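Local coordinates for DUF115 domain-containing protein (Magnetospirillum magneticum AMB-1, PDB 5MU5) that is a Maf glycosyltransferase involved in bacterial flagella formation, probably by attaching sugars to flagellin, at residues E534-F537 with H538-D542. Sequence-based numbering, arbitrary orientation.
Sequences EELF and HDRWD
The F537 ring is flanked by the H538 imidazole and the W541 side chain on the short helix 534-541. Its CB lies beside the H538 backbone N, as chain connectivity requires. With CG anti to the backbone N (chi1 170°), the ring runs alongside the W541 side chain, both pointing the same way. CD2 and CE2 then turn an edge to the face of the H538 imidazole, F537 CD2 coming within 3.8 Å of H538 ND1 in a T-shaped pair with planes at 70°. At the tip, CZ meets CG of W541 at 3.8 Å, while the CB of W541 lies over one phenyl face as a CH-pi contact; the phenyl and indole planes are nearly parallel but slid apart, with little overlap. F537, H538 and W541 form an aromatic cluster on an alpha-helix whose i to i+4 bonding includes W541 N to F537 O at 2.8 Å. Helix 534-541 packs against helices 242-257 and 373-378, Y253 presenting an edge-to-face partner to both F537 and W541. H538 ND1 also makes a weak bond to D542 OD2, 3.3 Å long. With an alanine at H538, the phenyl edge would probably lose its aromatic face and the D542 carboxylate this weak donor. Farther round the helix, L536 CD1 rests 3.9 Å from R540 CG.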
# COMPACT_ATOMS: atom_id res chain seq x y z
N GLU A 534 24.89 20.55 6.95
CA GLU A 534 24.00 20.78 8.08
C GLU A 534 22.93 21.75 7.65
O GLU A 534 21.89 21.82 8.29
CB GLU A 534 24.75 21.38 9.25
CG GLU A 534 25.72 20.43 9.91
CD GLU A 534 26.59 21.13 10.92
OE1 GLU A 534 26.05 21.89 11.76
OE2 GLU A 534 27.82 20.90 10.89
N GLU A 535 23.21 22.52 6.60
CA GLU A 535 22.24 23.47 6.07
C GLU A 535 20.97 22.70 5.74
O GLU A 535 19.86 23.11 6.12
CB GLU A 535 22.75 24.17 4.79
CG GLU A 535 23.93 25.12 4.95
CD GLU A 535 25.30 24.43 5.00
OE1 GLU A 535 25.40 23.20 4.81
OE2 GLU A 535 26.29 25.15 5.25
N LEU A 536 21.12 21.58 5.04
CA LEU A 536 19.97 20.78 4.65
C LEU A 536 19.23 20.27 5.87
O LEU A 536 18.01 20.41 5.97
CB LEU A 536 20.37 19.61 3.76
CG LEU A 536 19.19 18.75 3.32
CD1 LEU A 536 18.07 19.60 2.73
CD2 LEU A 536 19.67 17.69 2.34
N PHE A 537 19.98 19.71 6.82
CA PHE A 537 19.34 19.23 8.02
C PHE A 537 18.49 20.32 8.70
O PHE A 537 17.34 20.08 9.03
CB PHE A 537 20.37 18.66 9.01
CG PHE A 537 19.79 18.37 10.35
CD1 PHE A 537 19.08 17.20 10.59
CD2 PHE A 537 19.92 19.29 11.39
CE1 PHE A 537 18.51 16.95 11.83
CE2 PHE A 537 19.36 19.05 12.63
CZ PHE A 537 18.65 17.87 12.85
N HIS A 538 19.06 21.50 8.92
CA HIS A 538 18.35 22.56 9.62
C HIS A 538 17.16 23.08 8.84
O HIS A 538 16.12 23.37 9.42
CB HIS A 538 19.28 23.71 9.98
CG HIS A 538 20.25 23.37 11.06
ND1 HIS A 538 19.86 22.98 12.32
CD2 HIS A 538 21.61 23.37 11.07
CE1 HIS A 538 20.93 22.74 13.06
NE2 HIS A 538 22.00 22.97 12.32
N ASP A 539 17.33 23.20 7.53
CA ASP A 539 16.24 23.61 6.66
C ASP A 539 15.03 22.69 6.87
O ASP A 539 13.92 23.17 7.08
CB ASP A 539 16.67 23.56 5.20
CG ASP A 539 15.55 23.94 4.26
OD1 ASP A 539 15.06 25.09 4.34
OD2 ASP A 539 15.16 23.08 3.45
N ARG A 540 15.26 21.38 6.84
CA ARG A 540 14.19 20.40 7.04
C ARG A 540 13.70 20.35 8.49
O ARG A 540 12.52 20.53 8.75
CB ARG A 540 14.62 19.01 6.57
CG ARG A 540 15.02 18.89 5.09
CD ARG A 540 13.84 19.04 4.14
NE ARG A 540 13.40 20.42 4.05
CZ ARG A 540 12.27 20.84 3.49
NH1 ARG A 540 11.42 19.97 2.94
NH2 ARG A 540 11.99 22.13 3.48
N TRP A 541 14.59 20.12 9.45
CA TRP A 541 14.21 19.95 10.86
C TRP A 541 13.53 21.14 11.55
O TRP A 541 12.52 20.97 12.24
CB TRP A 541 15.42 19.57 11.68
CG TRP A 541 15.11 19.16 13.07
CD1 TRP A 541 15.40 19.84 14.21
CD2 TRP A 541 14.45 17.96 13.48
NE1 TRP A 541 14.97 19.14 15.31
CE2 TRP A 541 14.38 17.98 14.89
CE3 TRP A 541 13.94 16.86 12.80
CZ2 TRP A 541 13.81 16.96 15.62
CZ3 TRP A 541 13.37 15.84 13.52
CH2 TRP A 541 13.31 15.89 14.93
N ASP A 542 14.08 22.34 11.36
CA ASP A 542 13.65 23.54 12.07
C ASP A 542 12.36 24.19 11.57
O ASP A 542 11.88 25.14 12.18
CB ASP A 542 14.75 24.63 12.05
CG ASP A 542 16.05 24.17 12.69
OD1 ASP A 542 16.03 23.27 13.55
OD2 ASP A 542 17.11 24.73 12.34